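Local coordinates for solute-binding protein (Thermoactinomyces vulgaris, PDB 2ZYO), which binds maltodextrins such as maltotetraose, and probably cyclodextrins, and probably delivers them at the cell surface to a membrane transporter for uptake, at residues E42-K45 / Q50-V53; A75-W80 / E298-L303; N172-Y175 / L180-A183; N213-W218 / N365-V370. One frame throughout, in Å; residues are numbered along the deposited sequence.

How the contacts relate
The four contacts form two neighbouring pairs on opposite sides of the chain's centre. Contacts 1 and 2 share one packed region, where F43 meets L299 and F302, and helices 30-47 and 293-302 come together beside the sheet strands. Contact 1 lies nearer the surface and adds a water and a threonine hydroxyl to its packing, whereas contact 2 is buried and wholly apolar. Contacts 3 and 4, with centres about 10 Å apart, meet through H367, F181, F174 and V215. Both are buried, but contact 3 is aromatic and runs into the sugar site, while contact 4 joins two helices and ends in a water bridge.

Contact 1 of 4, residues E42-K45 / Q50-V53; sequences EFTK and QVEV
T44 OG1 faces V51 across this contact and is held by several groups. A water donates to it at 3.1 Å, and the same water donates to V51 O at 2.9 Å, so one molecule ties the helix side chain to the strand backbone. The carbonyl oxygens of A40, a turn back in the helix, and of I49, just before the strand, also lie within hydrogen-bonding reach of OG1; its single proton can serve them only by sharing or alternating, I49 O being the stronger partner. A small side chain with a hydroxyl suits this place, where helix and strand backbones draw close: the CA atoms of T44 and Q50 are 5.5 Å apart. With OG1 beside its own backbone N (chi1 -65°), T44 turns the oxygen to V51, whose backbone N is 3.2 Å from T44 OG1.

The branched V51, at home in a strand, adds the apolar half. Its CG2 methyl lies 3.6 Å from T44 OG1 and also 3.7 Å from F43 CD2, approaching the phenyl ring obliquely as the two side chains cross at about a right angle. F43 is long enough to carry its ring past the valine into the interior, where it meets F302 edge-to-face and touches L299 of helix 293-302. V51 also packs on A40 and V23. Helix 30-47 and strand 50-55 are thereby fastened where the chain turns from one to the other, in the second half of a beta-alpha-beta crossover whose first strand, 20-25, runs parallel beside 50-55.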
loop_
_atom_site.group_PDB
_atom_site.type_symbol
_atom_site.label_atom_id
_atom_site.label_comp_id
_atom_site.label_asym_id
_atom_site.label_seq_id
_atom_site.Cartn_x
_atom_site.Cartn_y
_atom_site.Cartn_z
ATOM N N GLU A 42 -10.001 13.489 22.649
ATOM C CA GLU A 42 -9.758 12.699 23.862
ATOM C C GLU A 42 -8.389 12.990 24.481
ATOM O O GLU A 42 -8.256 13.016 25.704
ATOM C CB GLU A 42 -9.907 11.197 23.589
ATOM C CG GLU A 42 -11.342 10.737 23.308
ATOM C CD GLU A 42 -12.256 10.799 24.528
ATOM O OE1 GLU A 42 -11.763 10.726 25.676
ATOM O OE2 GLU A 42 -13.484 10.911 24.335
ATOM N N PHE A 43 -7.378 13.208 23.639
ATOM C CA PHE A 43 -6.051 13.599 24.123
ATOM C C PHE A 43 -6.115 14.946 24.842
ATOM O O PHE A 43 -5.535 15.110 25.915
ATOM C CB PHE A 43 -5.036 13.649 22.974
ATOM C CG PHE A 43 -3.621 13.926 23.418
ATOM C CD1 PHE A 43 -2.794 12.892 23.842
ATOM C CD2 PHE A 43 -3.113 15.223 23.401
ATOM C CE1 PHE A 43 -1.481 13.146 24.248
ATOM C CE2 PHE A 43 -1.807 15.486 23.808
ATOM C CZ PHE A 43 -0.992 14.444 24.231
ATOM N N THR A 44 -6.832 15.897 24.247
ATOM C CA THR A 44 -7.026 17.219 24.841
ATOM C C THR A 44 -7.754 17.122 26.184
ATOM O O THR A 44 -7.376 17.782 27.157
ATOM C CB THR A 44 -7.789 18.147 23.873
ATOM O OG1 THR A 44 -6.983 18.371 22.710
ATOM C CG2 THR A 44 -8.104 19.480 24.525
ATOM N N LYS A 45 -8.782 16.280 26.230
ATOM C CA LYS A 45 -9.550 16.044 27.450
ATOM C C LYS A 45 -8.657 15.485 28.560
ATOM O O LYS A 45 -8.798 15.855 29.724
ATOM C CB LYS A 45 -10.695 15.075 27.159
ATOM C CG LYS A 45 -11.822 15.076 28.178
ATOM C CD LYS A 45 -12.878 14.052 27.786
ATOM C CE LYS A 45 -14.138 14.177 28.619
ATOM N NZ LYS A 45 -15.039 13.010 28.393
ATOM N N GLN A 50 -4.307 21.677 23.734
ATOM C CA GLN A 50 -5.116 21.841 22.531
ATOM C C GLN A 50 -4.516 21.004 21.406
ATOM O O GLN A 50 -3.303 20.997 21.217
ATOM C CB GLN A 50 -5.165 23.312 22.105
ATOM C CG GLN A 50 -6.041 23.572 20.875
ATOM C CD GLN A 50 -5.733 24.885 20.177
ATOM O OE1 GLN A 50 -5.135 25.796 20.756
ATOM N NE2 GLN A 50 -6.142 24.986 18.918
ATOM N N VAL A 51 -5.361 20.281 20.677
ATOM C CA VAL A 51 -4.905 19.612 19.461
ATOM C C VAL A 51 -5.751 20.085 18.285
ATOM O O VAL A 51 -6.945 19.777 18.197
ATOM C CB VAL A 51 -4.913 18.067 19.569
ATOM C CG1 VAL A 51 -4.391 17.454 18.280
ATOM C CG2 VAL A 51 -4.062 17.603 20.742
ATOM N N GLU A 52 -5.122 20.857 17.403
ATOM C CA GLU A 52 -5.782 21.365 16.212
ATOM C C GLU A 52 -5.607 20.383 15.062
ATOM O O GLU A 52 -4.484 20.084 14.654
ATOM C CB GLU A 52 -5.221 22.735 15.825
ATOM C CG GLU A 52 -5.967 23.397 14.666
ATOM C CD GLU A 52 -5.262 24.622 14.106
ATOM O OE1 GLU A 52 -4.066 24.834 14.407
ATOM O OE2 GLU A 52 -5.911 25.373 13.347
ATOM N N VAL A 53 -6.727 19.886 14.552
ATOM C CA VAL A 53 -6.726 18.992 13.403
ATOM C C VAL A 53 -7.105 19.792 12.163
ATOM O O VAL A 53 -8.226 20.299 12.062
ATOM C CB VAL A 53 -7.693 17.801 13.594
ATOM C CG1 VAL A 53 -7.629 16.861 12.397
ATOM C CG2 VAL A 53 -7.359 17.046 14.870
HETATM O O HOH W 1 -8.423 18.158 20.022
#

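Contact 2 of 4, residues A75-W80 / E298-L303; sequences ADLVTW and ELMQFL
L77 pushes its two methyls into the side of helix 293-302, overlapping L299, M300 and L303. Its CD1 methyl has the most neighbours: it lies 3.8 Å from L299 CD2, with L299 CG just as close, 4.0 Å from M300 CB and 4.0 Å from L303 CD1. L299 and L303 are one helical turn apart and stand on the same face, linked by the backbone bond from L303 N to L299 O, so the leucine from the strand is met by both turns at once. The other methyl is taken by the thioether chain: M300 CE touches L77 CD2 at 3.8 Å. M300 starts out extended and then bends at its last torsion (chi3 -70°), which carries the CE methyl round to L77, and a flexible, unbranched residue suits that task. L77 itself has CG beside the backbone N and anti to the carbonyl carbon (chi1 -59°), with the chain stretched beyond CG toward the helix.

The neighbourhood continues in the same vein. W284 of strand 278-287 touches M300 and L303, and W39 of helix 30-47 backs L303. The backbone of L77, meanwhile, is hydrogen-bonded to V22 and W24, which fixes the level at which its side chain leaves the strand. A helix is thus laid on a beta-sheet by residues over 200 positions apart in sequence. With only aliphatic C-H groups meeting across the interface and no polar bond to set direction, adhesion here rests on shape and on the exclusion of water.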
loop_
_atom_site.group_PDB
_atom_site.type_symbol
_atom_site.label_atom_id
_atom_site.label_comp_id
_atom_site.label_asym_id
_atom_site.label_seq_id
_atom_site.Cartn_x
_atom_site.Cartn_y
_atom_site.Cartn_z
ATOM N N ALA A 75 2.506 21.438 10.815
ATOM C CA ALA A 75 1.945 20.502 11.786
ATOM C C ALA A 75 3.039 19.806 12.580
ATOM O O ALA A 75 4.167 19.672 12.114
ATOM C CB ALA A 75 1.096 19.470 11.082
ATOM N N ASP A 76 2.699 19.359 13.783
ATOM C CA ASP A 76 3.599 18.512 14.553
ATOM C C ASP A 76 3.534 17.082 14.033
ATOM O O ASP A 76 4.566 16.425 13.863
ATOM C CB ASP A 76 3.253 18.575 16.038
ATOM C CG ASP A 76 3.435 19.965 16.611
ATOM O OD1 ASP A 76 4.595 20.367 16.831
ATOM O OD2 ASP A 76 2.422 20.660 16.828
ATOM N N LEU A 77 2.316 16.614 13.767
ATOM C CA LEU A 77 2.108 15.283 13.209
ATOM C C LEU A 77 1.503 15.371 11.816
ATOM O O LEU A 77 0.554 16.122 11.587
ATOM C CB LEU A 77 1.218 14.432 14.123
ATOM C CG LEU A 77 1.670 14.161 15.565
ATOM C CD1 LEU A 77 0.716 13.179 16.220
ATOM C CD2 LEU A 77 3.103 13.639 15.636
ATOM N N VAL A 78 2.077 14.601 10.896
ATOM C CA VAL A 78 1.628 14.548 9.507
ATOM C C VAL A 78 1.425 13.092 9.093
ATOM O O VAL A 78 1.826 12.174 9.813
ATOM C CB VAL A 78 2.636 15.235 8.548
ATOM C CG1 VAL A 78 2.677 16.743 8.799
ATOM C CG2 VAL A 78 4.031 14.626 8.695
ATOM N N THR A 79 0.798 12.883 7.938
ATOM C CA THR A 79 0.489 11.536 7.471
ATOM C C THR A 79 0.428 11.434 5.948
ATOM O O THR A 79 -0.107 12.316 5.279
ATOM C CB THR A 79 -0.820 10.993 8.121
ATOM O OG1 THR A 79 -1.071 9.656 7.676
ATOM C CG2 THR A 79 -2.021 11.877 7.802
ATOM N N TRP A 80 1.009 10.354 5.422
ATOM C CA TRP A 80 0.939 9.998 3.999
ATOM C C TRP A 80 1.377 8.543 3.802
ATOM O O TRP A 80 2.014 7.970 4.688
ATOM C CB TRP A 80 1.767 10.953 3.122
ATOM C CG TRP A 80 3.202 11.150 3.528
ATOM C CD1 TRP A 80 4.239 10.279 3.339
ATOM C CD2 TRP A 80 3.762 12.311 4.154
ATOM N NE1 TRP A 80 5.408 10.821 3.824
ATOM C CE2 TRP A 80 5.142 12.065 4.334
ATOM C CE3 TRP A 80 3.227 13.527 4.598
ATOM C CZ2 TRP A 80 5.998 12.998 4.930
ATOM C CZ3 TRP A 80 4.080 14.455 5.185
ATOM C CH2 TRP A 80 5.449 14.184 5.349
ATOM N N GLU A 298 3.999 11.431 22.252
ATOM C CA GLU A 298 2.970 10.956 23.172
ATOM C C GLU A 298 1.584 11.026 22.526
ATOM O O GLU A 298 0.786 10.101 22.666
ATOM C CB GLU A 298 3.014 11.722 24.497
ATOM C CG GLU A 298 4.235 11.361 25.332
ATOM C CD GLU A 298 4.435 12.240 26.552
ATOM O OE1 GLU A 298 3.832 13.332 26.627
ATOM O OE2 GLU A 298 5.223 11.830 27.434
ATOM N N LEU A 299 1.310 12.115 21.808
ATOM C CA LEU A 299 0.067 12.223 21.046
ATOM C C LEU A 299 -0.013 11.131 19.977
ATOM O O LEU A 299 -1.053 10.493 19.808
ATOM C CB LEU A 299 -0.076 13.618 20.418
ATOM C CG LEU A 299 -1.212 13.855 19.412
ATOM C CD1 LEU A 299 -2.599 13.644 20.021
ATOM C CD2 LEU A 299 -1.092 15.245 18.826
ATOM N N MET A 300 1.092 10.913 19.267
ATOM C CA MET A 300 1.146 9.891 18.225
ATOM C C MET A 300 0.786 8.509 18.765
ATOM O O MET A 300 0.066 7.750 18.117
ATOM C CB MET A 300 2.528 9.850 17.577
ATOM C CG MET A 300 2.597 8.911 16.383
ATOM S SD MET A 300 4.258 8.632 15.753
ATOM C CE MET A 300 4.626 10.228 15.020
ATOM N N GLN A 301 1.306 8.187 19.948
ATOM C CA GLN A 301 0.983 6.927 20.612
ATOM C C GLN A 301 -0.491 6.875 21.010
ATOM O O GLN A 301 -1.145 5.840 20.863
ATOM C CB GLN A 301 1.871 6.714 21.839
ATOM C CG GLN A 301 3.312 6.401 21.503
ATOM C CD GLN A 301 4.209 6.445 22.718
ATOM O OE1 GLN A 301 4.308 5.471 23.463
ATOM N NE2 GLN A 301 4.876 7.573 22.919
ATOM N N PHE A 302 -1.009 7.996 21.505
ATOM C CA PHE A 302 -2.411 8.080 21.906
ATOM C C PHE A 302 -3.340 7.827 20.717
ATOM O O PHE A 302 -4.377 7.178 20.858
ATOM C CB PHE A 302 -2.711 9.436 22.557
ATOM C CG PHE A 302 -4.058 9.506 23.210
ATOM C CD1 PHE A 302 -4.222 9.139 24.543
ATOM C CD2 PHE A 302 -5.170 9.940 22.493
ATOM C CE1 PHE A 302 -5.476 9.198 25.150
ATOM C CE2 PHE A 302 -6.427 9.999 23.094
ATOM C CZ PHE A 302 -6.576 9.629 24.422
ATOM N N LEU A 303 -2.943 8.323 19.545
ATOM C CA LEU A 303 -3.744 8.183 18.329
ATOM C C LEU A 303 -3.654 6.792 17.700
ATOM O O LEU A 303 -4.429 6.472 16.800
ATOM C CB LEU A 303 -3.337 9.235 17.290
ATOM C CG LEU A 303 -3.525 10.719 17.629
ATOM C CD1 LEU A 303 -2.918 11.582 16.537
ATOM C CD2 LEU A 303 -4.995 11.072 17.837
#

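Contact 3 of 4, residues N172-Y175 / L180-A183; sequences NNFY and LFAA. With GLC (alpha-D-glucopyranose), chain B; GLC (alpha-D-glucopyranose), chain C.
F181, one residue on from L180, which packs on E214 and V215 of helix 206-220, turns a ring face toward F174 near the start of the same helix. The edge of F174 points at that face in a T-shaped stack, with centroids 5.3 Å apart and planes at 77°; F174 CE1 stands 3.7 Å from F181 CD2, offset toward the rim. Two residues further along, the small A183 fits against the loop residues I270 and D271.

Back at the helix start, N173 is the N-cap. Its OD1 accepts from Y175 N at 3.0 Å, the donor tilted 29° from the carbonyl plane, and also from O6 of the glucose in chain B at 3.0 Å. With CG anti to the backbone N (chi1 -173°), the amide extends to the sugars, and ND2 donates to O6 of the glucose in chain C at 3.2 Å while also bonding E170. An alanine here would remove this amide and is likely to leave Y175 N without its cap and both O6 hydroxyls short of a partner. Y175 follows, its ring under the chain C glucose, whose C4 lies 3.9 Å above the ring centre. Flat aromatic against sugar ring, with amide and carboxylate (E129) at the hydroxyls, is the arrangement typical of a maltodextrin-binding cleft.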
loop_
_atom_site.group_PDB
_atom_site.type_symbol
_atom_site.label_atom_id
_atom_site.label_comp_id
_atom_site.label_asym_id
_atom_site.label_seq_id
_atom_site.Cartn_x
_atom_site.Cartn_y
_atom_site.Cartn_z
ATOM N N ASN A 172 -1.176 -5.169 -16.570
ATOM C CA ASN A 172 -0.173 -4.309 -17.198
ATOM C C ASN A 172 0.391 -3.271 -16.223
ATOM O O ASN A 172 1.019 -2.290 -16.629
ATOM C CB ASN A 172 -0.747 -3.636 -18.453
ATOM C CG ASN A 172 -2.002 -2.817 -18.166
ATOM O OD1 ASN A 172 -2.484 -2.754 -17.033
ATOM N ND2 ASN A 172 -2.534 -2.179 -19.204
ATOM N N ASN A 173 0.162 -3.511 -14.935
ATOM C CA ASN A 173 0.576 -2.603 -13.870
ATOM C C ASN A 173 1.381 -3.381 -12.836
ATOM O O ASN A 173 0.856 -4.297 -12.201
ATOM C CB ASN A 173 -0.664 -1.962 -13.232
ATOM C CG ASN A 173 -0.329 -0.863 -12.229
ATOM O OD1 ASN A 173 0.726 -0.868 -11.592
ATOM N ND2 ASN A 173 -1.253 0.080 -12.069
ATOM N N PHE A 174 2.653 -3.014 -12.687
ATOM C CA PHE A 174 3.591 -3.716 -11.801
ATOM C C PHE A 174 3.145 -3.757 -10.340
ATOM O O PHE A 174 3.468 -4.704 -9.617
ATOM C CB PHE A 174 4.988 -3.098 -11.923
ATOM C CG PHE A 174 6.043 -3.776 -11.084
ATOM C CD1 PHE A 174 6.401 -5.101 -11.315
ATOM C CD2 PHE A 174 6.700 -3.070 -10.078
ATOM C CE1 PHE A 174 7.387 -5.720 -10.548
ATOM C CE2 PHE A 174 7.689 -3.681 -9.308
ATOM C CZ PHE A 174 8.031 -5.007 -9.544
ATOM N N TYR A 175 2.405 -2.741 -9.901
ATOM C CA TYR A 175 1.858 -2.765 -8.548
ATOM C C TYR A 175 1.024 -4.034 -8.322
ATOM O O TYR A 175 1.091 -4.656 -7.256
ATOM C CB TYR A 175 1.024 -1.510 -8.241
ATOM C CG TYR A 175 0.387 -1.597 -6.874
ATOM C CD1 TYR A 175 1.108 -1.265 -5.729
ATOM C CD2 TYR A 175 -0.919 -2.068 -6.721
ATOM C CE1 TYR A 175 0.539 -1.376 -4.464
ATOM C CE2 TYR A 175 -1.497 -2.185 -5.462
ATOM C CZ TYR A 175 -0.760 -1.839 -4.339
ATOM O OH TYR A 175 -1.330 -1.959 -3.095
ATOM N N LEU A 180 3.615 -12.017 -9.050
ATOM C CA LEU A 180 4.149 -12.905 -10.087
ATOM C C LEU A 180 5.672 -12.841 -10.155
ATOM O O LEU A 180 6.328 -13.858 -10.383
ATOM C CB LEU A 180 3.540 -12.581 -11.455
ATOM C CG LEU A 180 2.027 -12.780 -11.609
ATOM C CD1 LEU A 180 1.518 -12.164 -12.906
ATOM C CD2 LEU A 180 1.653 -14.255 -11.535
ATOM N N PHE A 181 6.228 -11.647 -9.958
ATOM C CA PHE A 181 7.677 -11.459 -9.934
ATOM C C PHE A 181 8.282 -12.009 -8.645
ATOM O O PHE A 181 9.287 -12.721 -8.678
ATOM C CB PHE A 181 8.031 -9.981 -10.122
ATOM C CG PHE A 181 7.762 -9.472 -11.513
ATOM C CD1 PHE A 181 8.784 -9.413 -12.450
ATOM C CD2 PHE A 181 6.486 -9.057 -11.885
ATOM C CE1 PHE A 181 8.546 -8.943 -13.742
ATOM C CE2 PHE A 181 6.232 -8.586 -13.178
ATOM C CZ PHE A 181 7.264 -8.529 -14.105
ATOM N N ALA A 182 7.651 -11.694 -7.514
ATOM C CA ALA A 182 8.097 -12.185 -6.208
ATOM C C ALA A 182 8.098 -13.713 -6.136
ATOM O O ALA A 182 8.990 -14.308 -5.527
ATOM C CB ALA A 182 7.239 -11.599 -5.099
ATOM N N ALA A 183 7.105 -14.339 -6.771
ATOM C CA ALA A 183 6.998 -15.800 -6.828
ATOM C C ALA A 183 8.235 -16.445 -7.448
ATOM O O ALA A 183 8.627 -17.548 -7.067
ATOM C CB ALA A 183 5.754 -16.208 -7.602
HETATM C C1 GLC B . 1.125 2.331 -6.948
HETATM C C2 GLC B . 2.076 3.430 -6.471
HETATM C C3 GLC B . 2.171 4.531 -7.524
HETATM C C4 GLC B . 2.589 3.937 -8.872
HETATM C C5 GLC B . 1.632 2.806 -9.264
HETATM C C6 GLC B . 2.066 2.086 -10.525
HETATM O O2 GLC B . 1.600 3.976 -5.251
HETATM O O3 GLC B . 3.113 5.509 -7.113
HETATM O O4 GLC B . 2.568 4.950 -9.868
HETATM O O5 GLC B . 1.556 1.820 -8.210
HETATM O O6 GLC B . 1.053 2.139 -11.517
HETATM C C1 GLC C . -3.903 1.634 -5.364
HETATM C C2 GLC C . -2.789 2.010 -4.354
HETATM C C3 GLC C . -1.587 2.716 -5.016
HETATM C C4 GLC C . -1.168 2.019 -6.310
HETATM C C5 GLC C . -2.386 1.825 -7.211
HETATM C C6 GLC C . -2.055 1.131 -8.524
HETATM O O1 GLC C . -4.634 2.742 -5.758
HETATM O O2 GLC C . -3.321 2.840 -3.322
HETATM O O3 GLC C . -0.485 2.719 -4.118
HETATM O O4 GLC C . -0.185 2.823 -6.990
HETATM O O5 GLC C . -3.358 1.007 -6.534
HETATM O O6 GLC C . -1.932 2.063 -9.588
#

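Contact 4 of 4, residues N213-W218 / N365-V370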
loop_
_atom_site.group_PDB
_atom_site.type_symbol
_atom_site.label_atom_id
_atom_site.label_comp_id
_atom_site.label_asym_id
_atom_site.label_seq_id
_atom_site.Cartn_x
_atom_site.Cartn_y
_atom_site.Cartn_z
ATOM N N ASN A 213 7.129 -13.449 -17.975
ATOM C CA ASN A 213 6.560 -14.542 -18.765
ATOM C C ASN A 213 5.151 -14.898 -18.299
ATOM O O ASN A 213 4.290 -15.252 -19.110
ATOM C CB ASN A 213 7.452 -15.784 -18.714
ATOM C CG ASN A 213 8.704 -15.648 -19.563
ATOM O OD1 ASN A 213 8.859 -14.699 -20.326
ATOM N ND2 ASN A 213 9.609 -16.607 -19.426
ATOM N N GLU A 214 4.922 -14.805 -16.989
ATOM C CA GLU A 214 3.590 -15.027 -16.428
ATOM C C GLU A 214 2.647 -13.897 -16.833
ATOM O O GLU A 214 1.507 -14.146 -17.221
ATOM C CB GLU A 214 3.642 -15.156 -14.901
ATOM C CG GLU A 214 4.399 -16.380 -14.391
ATOM C CD GLU A 214 3.573 -17.663 -14.388
ATOM O OE1 GLU A 214 2.630 -17.793 -15.199
ATOM O OE2 GLU A 214 3.879 -18.556 -13.566
ATOM N N VAL A 215 3.134 -12.659 -16.745
ATOM C CA VAL A 215 2.386 -11.480 -17.192
ATOM C C VAL A 215 1.928 -11.649 -18.644
ATOM O O VAL A 215 0.753 -11.440 -18.963
ATOM C CB VAL A 215 3.228 -10.182 -17.040
ATOM C CG1 VAL A 215 2.544 -8.992 -17.711
ATOM C CG2 VAL A 215 3.502 -9.890 -15.567
ATOM N N GLN A 216 2.861 -12.044 -19.506
ATOM C CA GLN A 216 2.591 -12.283 -20.922
ATOM C C GLN A 216 1.449 -13.278 -21.136
ATOM O O GLN A 216 0.593 -13.068 -21.996
ATOM C CB GLN A 216 3.860 -12.772 -21.622
ATOM C CG GLN A 216 3.756 -12.844 -23.139
ATOM C CD GLN A 216 5.048 -13.294 -23.786
ATOM O OE1 GLN A 216 5.677 -14.259 -23.345
ATOM N NE2 GLN A 216 5.453 -12.596 -24.842
ATOM N N LYS A 217 1.438 -14.348 -20.340
ATOM C CA LYS A 217 0.411 -15.388 -20.440
ATOM C C LYS A 217 -1.006 -14.861 -20.210
ATOM O O LYS A 217 -1.967 -15.381 -20.781
ATOM C CB LYS A 217 0.716 -16.537 -19.478
ATOM C CG LYS A 217 1.825 -17.464 -19.960
ATOM C CD LYS A 217 2.306 -18.394 -18.852
ATOM C CE LYS A 217 1.245 -19.408 -18.450
ATOM N NZ LYS A 217 1.669 -20.176 -17.247
ATOM N N TRP A 218 -1.135 -13.826 -19.383
ATOM C CA TRP A 218 -2.436 -13.214 -19.126
ATOM C C TRP A 218 -3.032 -12.562 -20.372
ATOM O O TRP A 218 -4.249 -12.434 -20.491
ATOM C CB TRP A 218 -2.352 -12.218 -17.965
ATOM C CG TRP A 218 -2.399 -12.910 -16.644
ATOM C CD1 TRP A 218 -1.335 -13.282 -15.874
ATOM C CD2 TRP A 218 -3.573 -13.346 -15.947
ATOM N NE1 TRP A 218 -1.773 -13.913 -14.733
ATOM C CE2 TRP A 218 -3.142 -13.966 -14.753
ATOM C CE3 TRP A 218 -4.946 -13.264 -16.212
ATOM C CZ2 TRP A 218 -4.038 -14.507 -13.823
ATOM C CZ3 TRP A 218 -5.838 -13.803 -15.285
ATOM C CH2 TRP A 218 -5.377 -14.415 -14.106
ATOM N N ASN A 365 5.426 0.526 -18.601
ATOM C CA ASN A 365 5.584 0.574 -20.052
ATOM C C ASN A 365 6.059 -0.769 -20.594
ATOM O O ASN A 365 5.571 -1.236 -21.623
ATOM C CB ASN A 365 6.550 1.690 -20.460
ATOM C CG ASN A 365 5.952 3.077 -20.294
ATOM O OD1 ASN A 365 4.774 3.231 -19.969
ATOM N ND2 ASN A 365 6.770 4.097 -20.520
ATOM N N ALA A 366 7.002 -1.389 -19.886
ATOM C CA ALA A 366 7.484 -2.726 -20.227
ATOM C C ALA A 366 6.349 -3.753 -20.233
ATOM O O ALA A 366 6.294 -4.613 -21.108
ATOM C CB ALA A 366 8.593 -3.157 -19.275
ATOM N N HIS A 367 5.446 -3.648 -19.257
ATOM C CA HIS A 367 4.237 -4.476 -19.226
ATOM C C HIS A 367 3.386 -4.265 -20.479
ATOM O O HIS A 367 2.914 -5.230 -21.080
ATOM C CB HIS A 367 3.401 -4.178 -17.980
ATOM C CG HIS A 367 3.878 -4.874 -16.743
ATOM N ND1 HIS A 367 5.055 -4.542 -16.107
ATOM C CD2 HIS A 367 3.325 -5.872 -16.013
ATOM C CE1 HIS A 367 5.211 -5.312 -15.045
ATOM N NE2 HIS A 367 4.176 -6.128 -14.965
ATOM N N THR A 368 3.199 -3.002 -20.862
ATOM C CA THR A 368 2.421 -2.646 -22.052
ATOM C C THR A 368 3.037 -3.223 -23.327
ATOM O O THR A 368 2.328 -3.821 -24.140
ATOM C CB THR A 368 2.242 -1.113 -22.170
ATOM O OG1 THR A 368 1.437 -0.650 -21.082
ATOM C CG2 THR A 368 1.554 -0.733 -23.477
ATOM N N PHE A 369 4.350 -3.060 -23.489
ATOM C CA PHE A 369 5.039 -3.561 -24.682
ATOM C C PHE A 369 4.924 -5.082 -24.805
ATOM O O PHE A 369 4.758 -5.610 -25.906
ATOM C CB PHE A 369 6.511 -3.122 -24.712
ATOM C CG PHE A 369 6.707 -1.627 -24.687
ATOM C CD1 PHE A 369 5.883 -0.781 -25.431
ATOM C CD2 PHE A 369 7.731 -1.065 -23.933
ATOM C CE1 PHE A 369 6.067 0.601 -25.404
ATOM C CE2 PHE A 369 7.925 0.314 -23.902
ATOM C CZ PHE A 369 7.093 1.147 -24.638
ATOM N N VAL A 370 4.995 -5.774 -23.668
ATOM C CA VAL A 370 4.819 -7.227 -23.629
ATOM C C VAL A 370 3.368 -7.620 -23.934
ATOM O O VAL A 370 3.124 -8.512 -24.750
ATOM C CB VAL A 370 5.287 -7.827 -22.272
ATOM C CG1 VAL A 370 4.939 -9.305 -22.173
ATOM C CG2 VAL A 370 6.783 -7.636 -22.099
HETATM O O HOH W 2 5.172 -10.105 -26.234
#
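The imidazole of H367 meets V215 obliquely, with H367 CD2 3.6 Å from V215 CG1 and H367 NE2 3.9 Å from V215 CG2. Both ring nitrogens are bonded elsewhere: ND1 to I363 O, a turn back in its own helix, and NE2 to T177 OG1. This pair fixes the ring's rotation, and since a carbonyl can only accept, ND1 probably carries a proton. A flat residue with two polar ends suits such a buried place, its ring carbon CD2 left to meet V215, while F174 and F181 pack nearby. In the fold, this is helix-to-helix packing within one lobe of the solute-binding protein: 206-220 lies against 360-371, with helix 174-183 alongside.

One turn on from H367, V370 CG1 presses on Q216 CB at 3.7 Å, the two side chains crossing at about a right angle. With CG anti to its backbone N (chi1 -171°) and the rest extended, Q216 uses its methylenes for the valine and carries its amide beyond it. There NE2 donates to a water at 2.9 Å, and the water donates in turn to V370 O at 3.0 Å.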